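PDB 4KPP: putative uncharacterized protein, which probably exchanges protons for calcium ions across the membrane. Local coordinates for residues Tyr151-Pro163 and Leu304-Leu318. Residues are numbered along the deposited sequence; the frame is centred on the assembly and turned at random.
Sequences YAFTLPLKGHISP and LQSLPLDARQSEEVL. With OLB ((2S)-2,3-dihydroxypropyl (9Z)-octadec-9-enoate), chain E.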
loop_
_atom_site.group_PDB
_atom_site.type_symbol
_atom_site.label_atom_id
_atom_site.label_comp_id
_atom_site.label_asym_id
_atom_site.label_seq_id
_atom_site.Cartn_x
_atom_site.Cartn_y
_atom_site.Cartn_z
ATOM N N TYR A 151 -0.126 -18.641 0.497
ATOM C CA TYR A 151 0.064 -18.748 1.935
ATOM C C TYR A 151 -1.086 -18.100 2.699
ATOM O O TYR A 151 -1.488 -18.587 3.752
ATOM C CB TYR A 151 1.396 -18.136 2.368
ATOM C CG TYR A 151 1.785 -18.536 3.770
ATOM C CD1 TYR A 151 2.500 -19.704 4.003
ATOM C CD2 TYR A 151 1.422 -17.758 4.863
ATOM C CE1 TYR A 151 2.850 -20.084 5.288
ATOM C CE2 TYR A 151 1.768 -18.129 6.149
ATOM C CZ TYR A 151 2.482 -19.291 6.356
ATOM O OH TYR A 151 2.830 -19.660 7.635
ATOM N N ALA A 152 -1.611 -17.003 2.162
ATOM C CA ALA A 152 -2.697 -16.274 2.812
ATOM C C ALA A 152 -3.998 -17.074 2.826
ATOM O O ALA A 152 -4.865 -16.842 3.668
ATOM C CB ALA A 152 -2.904 -14.920 2.154
ATOM N N PHE A 153 -4.133 -18.017 1.896
ATOM C CA PHE A 153 -5.300 -18.898 1.875
ATOM C C PHE A 153 -5.327 -19.859 3.064
ATOM O O PHE A 153 -6.342 -20.492 3.328
ATOM C CB PHE A 153 -5.362 -19.703 0.573
ATOM C CG PHE A 153 -6.024 -18.976 -0.559
ATOM C CD1 PHE A 153 -7.338 -18.550 -0.447
ATOM C CD2 PHE A 153 -5.343 -18.734 -1.745
ATOM C CE1 PHE A 153 -7.957 -17.883 -1.490
ATOM C CE2 PHE A 153 -5.958 -18.071 -2.786
ATOM C CZ PHE A 153 -7.265 -17.645 -2.658
ATOM N N THR A 154 -4.208 -19.967 3.775
ATOM C CA THR A 154 -4.121 -20.867 4.920
ATOM C C THR A 154 -4.538 -20.164 6.207
ATOM O O THR A 154 -4.612 -20.781 7.266
ATOM C CB THR A 154 -2.702 -21.440 5.095
ATOM O OG1 THR A 154 -1.797 -20.390 5.457
ATOM C CG2 THR A 154 -2.228 -22.099 3.803
ATOM N N LEU A 155 -4.819 -18.870 6.104
ATOM C CA LEU A 155 -5.206 -18.073 7.269
ATOM C C LEU A 155 -6.673 -18.220 7.718
ATOM O O LEU A 155 -6.925 -18.379 8.910
ATOM C CB LEU A 155 -4.829 -16.597 7.077
ATOM C CG LEU A 155 -3.346 -16.332 6.810
ATOM C CD1 LEU A 155 -3.064 -14.836 6.750
ATOM C CD2 LEU A 155 -2.474 -17.016 7.858
ATOM N N PRO A 156 -7.643 -18.165 6.780
ATOM C CA PRO A 156 -9.036 -18.332 7.215
ATOM C C PRO A 156 -9.323 -19.732 7.751
ATOM O O PRO A 156 -10.253 -19.905 8.539
ATOM C CB PRO A 156 -9.837 -18.097 5.929
ATOM C CG PRO A 156 -8.928 -17.320 5.045
ATOM C CD PRO A 156 -7.562 -17.838 5.344
ATOM N N LEU A 157 -8.536 -20.714 7.317
ATOM C CA LEU A 157 -8.665 -22.086 7.800
ATOM C C LEU A 157 -8.351 -22.193 9.288
ATOM O O LEU A 157 -9.174 -22.663 10.072
ATOM C CB LEU A 157 -7.741 -23.019 7.015
ATOM C CG LEU A 157 -8.192 -23.397 5.607
ATOM C CD1 LEU A 157 -7.183 -24.333 4.957
ATOM C CD2 LEU A 157 -9.575 -24.031 5.654
ATOM N N LYS A 158 -7.152 -21.757 9.661
ATOM C CA LYS A 158 -6.706 -21.781 11.048
ATOM C C LYS A 158 -7.541 -20.850 11.914
ATOM O O LYS A 158 -7.779 -21.132 13.086
ATOM C CB LYS A 158 -5.242 -21.352 11.131
ATOM C CG LYS A 158 -4.262 -22.287 10.453
ATOM C CD LYS A 158 -3.006 -21.535 10.046
ATOM C CE LYS A 158 -2.493 -20.670 11.181
ATOM N NZ LYS A 158 -1.306 -19.882 10.766
ATOM N N GLY A 159 -7.967 -19.731 11.335
ATOM C CA GLY A 159 -8.725 -18.734 12.070
ATOM C C GLY A 159 -7.860 -17.763 12.854
ATOM O O GLY A 159 -8.331 -17.122 13.793
ATOM N N HIS A 160 -6.590 -17.651 12.472
ATOM C CA HIS A 160 -5.677 -16.710 13.118
ATOM C C HIS A 160 -4.427 -16.489 12.278
ATOM O O HIS A 160 -4.224 -17.146 11.258
ATOM C CB HIS A 160 -5.277 -17.192 14.519
ATOM C CG HIS A 160 -4.488 -18.465 14.519
ATOM N ND1 HIS A 160 -5.053 -19.691 14.795
ATOM C CD2 HIS A 160 -3.178 -18.703 14.273
ATOM C CE1 HIS A 160 -4.127 -20.629 14.718
ATOM N NE2 HIS A 160 -2.979 -20.056 14.403
ATOM N N ILE A 161 -3.594 -15.554 12.723
ATOM C CA ILE A 161 -2.317 -15.269 12.079
ATOM C C ILE A 161 -1.211 -15.369 13.129
ATOM O O ILE A 161 -1.056 -14.484 13.966
ATOM C CB ILE A 161 -2.307 -13.862 11.444
ATOM C CG1 ILE A 161 -3.587 -13.628 10.637
ATOM C CG2 ILE A 161 -1.063 -13.668 10.576
ATOM C CD1 ILE A 161 -3.654 -12.271 9.949
ATOM N N SER A 162 -0.451 -16.456 13.084
ATOM C CA SER A 162 0.534 -16.761 14.120
ATOM C C SER A 162 1.828 -15.955 13.970
ATOM O O SER A 162 2.082 -15.375 12.912
ATOM C CB SER A 162 0.853 -18.259 14.101
ATOM O OG SER A 162 1.564 -18.599 12.924
ATOM N N PRO A 163 2.644 -15.905 15.039
ATOM C CA PRO A 163 3.987 -15.320 14.960
ATOM C C PRO A 163 4.826 -15.941 13.844
ATOM O O PRO A 163 5.677 -15.265 13.265
ATOM C CB PRO A 163 4.591 -15.669 16.322
ATOM C CG PRO A 163 3.423 -15.691 17.242
ATOM C CD PRO A 163 2.263 -16.212 16.432
ATOM N N LEU A 304 4.108 -13.590 23.409
ATOM C CA LEU A 304 3.985 -14.450 22.237
ATOM C C LEU A 304 2.505 -14.748 22.015
ATOM O O LEU A 304 1.877 -15.429 22.823
ATOM C CB LEU A 304 4.753 -15.760 22.467
ATOM C CG LEU A 304 5.282 -16.602 21.289
ATOM C CD1 LEU A 304 4.150 -17.251 20.504
ATOM C CD2 LEU A 304 6.207 -15.801 20.374
ATOM N N GLN A 305 1.940 -14.232 20.928
ATOM C CA GLN A 305 0.501 -14.356 20.719
ATOM C C GLN A 305 0.109 -14.321 19.247
ATOM O O GLN A 305 0.702 -13.602 18.450
ATOM C CB GLN A 305 -0.231 -13.253 21.489
ATOM C CG GLN A 305 -1.729 -13.465 21.618
ATOM C CD GLN A 305 -2.383 -12.450 22.534
ATOM O OE1 GLN A 305 -1.706 -11.626 23.148
ATOM N NE2 GLN A 305 -3.709 -12.506 22.631
ATOM N N SER A 306 -0.899 -15.114 18.897
ATOM C CA SER A 306 -1.446 -15.125 17.547
ATOM C C SER A 306 -2.574 -14.102 17.415
ATOM O O SER A 306 -3.349 -13.899 18.349
ATOM C CB SER A 306 -1.971 -16.518 17.194
ATOM O OG SER A 306 -0.919 -17.463 17.138
ATOM N N LEU A 307 -2.658 -13.457 16.257
ATOM C CA LEU A 307 -3.718 -12.490 16.005
ATOM C C LEU A 307 -4.981 -13.230 15.585
ATOM O O LEU A 307 -5.025 -13.819 14.505
ATOM C CB LEU A 307 -3.291 -11.498 14.926
ATOM C CG LEU A 307 -4.315 -10.457 14.472
ATOM C CD1 LEU A 307 -4.724 -9.559 15.628
ATOM C CD2 LEU A 307 -3.755 -9.631 13.327
ATOM N N PRO A 308 -6.014 -13.205 16.443
ATOM C CA PRO A 308 -7.242 -13.962 16.179
ATOM C C PRO A 308 -7.959 -13.449 14.937
ATOM O O PRO A 308 -7.842 -12.275 14.584
ATOM C CB PRO A 308 -8.095 -13.709 17.432
ATOM C CG PRO A 308 -7.139 -13.204 18.469
ATOM C CD PRO A 308 -6.090 -12.454 17.707
ATOM N N LEU A 309 -8.689 -14.340 14.281
ATOM C CA LEU A 309 -9.435 -14.003 13.086
ATOM C C LEU A 309 -10.831 -14.581 13.253
ATOM O O LEU A 309 -11.014 -15.797 13.177
ATOM C CB LEU A 309 -8.751 -14.618 11.865
ATOM C CG LEU A 309 -8.435 -13.791 10.616
ATOM C CD1 LEU A 309 -7.808 -12.444 10.955
ATOM C CD2 LEU A 309 -7.510 -14.598 9.702
ATOM N N ASP A 310 -11.813 -13.720 13.500
ATOM C CA ASP A 310 -13.186 -14.183 13.675
ATOM C C ASP A 310 -13.808 -14.552 12.328
ATOM O O ASP A 310 -13.131 -14.515 11.297
ATOM C CB ASP A 310 -14.033 -13.143 14.427
ATOM C CG ASP A 310 -14.316 -11.888 13.605
ATOM O OD1 ASP A 310 -13.633 -11.653 12.591
ATOM O OD2 ASP A 310 -15.228 -11.121 13.984
ATOM N N ALA A 311 -15.088 -14.913 12.338
ATOM C CA ALA A 311 -15.783 -15.291 11.111
ATOM C C ALA A 311 -15.704 -14.188 10.057
ATOM O O ALA A 311 -15.326 -14.440 8.913
ATOM C CB ALA A 311 -17.239 -15.646 11.408
ATOM N N ARG A 312 -16.046 -12.967 10.458
ATOM C CA ARG A 312 -16.018 -11.811 9.562
ATOM C C ARG A 312 -14.637 -11.568 8.945
ATOM O O ARG A 312 -14.500 -11.506 7.722
ATOM C CB ARG A 312 -16.507 -10.552 10.292
ATOM C CG ARG A 312 -16.349 -9.258 9.500
ATOM C CD ARG A 312 -17.207 -9.260 8.242
ATOM N NE ARG A 312 -16.991 -8.074 7.414
ATOM C CZ ARG A 312 -17.639 -6.922 7.567
ATOM N NH1 ARG A 312 -18.547 -6.790 8.525
ATOM N NH2 ARG A 312 -17.378 -5.899 6.764
ATOM N N GLN A 313 -13.615 -11.441 9.789
ATOM C CA GLN A 313 -12.274 -11.123 9.305
ATOM C C GLN A 313 -11.654 -12.233 8.453
ATOM O O GLN A 313 -10.882 -11.953 7.533
ATOM C CB GLN A 313 -11.347 -10.735 10.461
ATOM C CG GLN A 313 -11.782 -9.475 11.189
ATOM C CD GLN A 313 -12.204 -8.370 10.239
ATOM O OE1 GLN A 313 -11.426 -7.931 9.392
ATOM N NE2 GLN A 313 -13.445 -7.920 10.370
ATOM N N SER A 314 -12.000 -13.483 8.754
ATOM C CA SER A 314 -11.533 -14.620 7.960
ATOM C C SER A 314 -12.093 -14.546 6.545
ATOM O O SER A 314 -11.392 -14.826 5.571
ATOM C CB SER A 314 -11.934 -15.945 8.612
ATOM O OG SER A 314 -11.362 -16.069 9.902
ATOM N N GLU A 315 -13.361 -14.164 6.440
ATOM C CA GLU A 315 -13.995 -13.966 5.144
ATOM C C GLU A 315 -13.320 -12.819 4.402
ATOM O O GLU A 315 -13.133 -12.887 3.189
ATOM C CB GLU A 315 -15.491 -13.680 5.314
ATOM C CG GLU A 315 -16.279 -14.829 5.920
ATOM C CD GLU A 315 -17.543 -14.370 6.628
ATOM O OE1 GLU A 315 -17.890 -13.175 6.527
ATOM O OE2 GLU A 315 -18.186 -15.207 7.295
ATOM N N GLU A 316 -12.953 -11.770 5.134
ATOM C CA GLU A 316 -12.290 -10.614 4.536
ATOM C C GLU A 316 -10.932 -10.993 3.962
ATOM O O GLU A 316 -10.570 -10.561 2.866
ATOM C CB GLU A 316 -12.130 -9.482 5.554
ATOM C CG GLU A 316 -13.438 -8.857 6.016
ATOM C CD GLU A 316 -14.162 -8.107 4.910
ATOM O OE1 GLU A 316 -15.391 -7.927 5.027
ATOM O OE2 GLU A 316 -13.506 -7.687 3.932
ATOM N N VAL A 317 -10.184 -11.801 4.709
ATOM C CA VAL A 317 -8.871 -12.258 4.266
ATOM C C VAL A 317 -9.010 -13.174 3.057
ATOM O O VAL A 317 -8.258 -13.055 2.089
ATOM C CB VAL A 317 -8.116 -12.985 5.399
ATOM C CG1 VAL A 317 -6.876 -13.693 4.866
ATOM C CG2 VAL A 317 -7.744 -12.003 6.497
ATOM N N LEU A 318 -9.986 -14.078 3.117
ATOM C CA LEU A 318 -10.282 -14.985 2.011
ATOM C C LEU A 318 -10.653 -14.201 0.752
ATOM O O LEU A 318 -10.173 -14.499 -0.343
ATOM C CB LEU A 318 -11.415 -15.939 2.401
ATOM C CG LEU A 318 -12.040 -16.802 1.302
ATOM C CD1 LEU A 318 -10.996 -17.701 0.658
ATOM C CD2 LEU A 318 -13.196 -17.621 1.860
HETATM C C1 OLB E . 2.205 -24.058 5.948
HETATM C C2 OLB E . 1.463 -24.315 4.681
HETATM C C3 OLB E . 1.952 -23.383 3.623
HETATM C C4 OLB E . 1.792 -24.015 2.281
HETATM C C5 OLB E . 0.810 -23.236 1.472
HETATM O O19 OLB E . 3.415 -24.228 5.990
HETATM O O20 OLB E . 1.541 -23.644 7.076
HETATM C C21 OLB E . 2.248 -23.478 8.246
HETATM C C22 OLB E . 1.471 -22.593 9.158
HETATM O O23 OLB E . 0.164 -22.545 8.725
HETATM C C24 OLB E . 1.528 -23.138 10.544
HETATM C C6 OLB E . 1.488 -22.058 0.863
HETATM C C7 OLB E . 2.521 -22.517 -0.111
HETATM C C8 OLB E . 2.902 -21.382 -1.001
HETATM C C9 OLB E . 3.569 -20.319 -0.197
HETATM C C10 OLB E . 5.036 -20.400 0.057
HETATM C C11 OLB E . 5.596 -19.941 1.361
HETATM C C12 OLB E . 7.007 -20.415 1.466
HETATM C C13 OLB E . 7.421 -20.480 2.898
HETATM C C14 OLB E . 6.716 -21.596 3.589
HETATM C C15 OLB E . 7.167 -21.632 5.011
HETATM C C16 OLB E . 6.366 -22.623 5.789
HETATM C C17 OLB E . 6.605 -23.997 5.260
HETATM C C18 OLB E . 6.952 -24.928 6.373
#
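Ile161 and Leu307 form a hydrogen-bonded pair in a two-strand antiparallel sheet, an unusual element in a mostly helical chain, and one that joins the two sodium/calcium exchanger family regions of the chain. Ile161 N donates to Leu307 O at 2.9 Å, and Leu307 N returns a bond to Ile161 O at 3.0 Å. A third bond, Leu309 N to Gly159 O at 2.8 Å, carries the pairing past the strands. Gly159 itself has positive phi (84°), where a CB would jam against the preceding carbonyl. On the Ile161 side of the sheet, Leu309 CD2 lies 4.1 Å from Ile161 CG1 and also approaches Leu155 O. Beyond the sheet, the Pro156 and Leu318 side chains cross at about a right angle, Pro156 CG 3.9 Å from Leu318 CB. Tyr151, its ring swung anti to the backbone N (chi1 -165°), borders the monoolein, with CD1 3.7 Å from OLB C3, while its OH is hydrogen-bonded to Asp165 OD1. Replacing Tyr151 by an alanine would probably leave Asp165 OD1 without this hydrogen bond and open a gap beside OLB C3. Phe153 turns its edge to 304-318: Leu318 CD1 sits in the ring plane, 3.7 Å from Phe153 CE1.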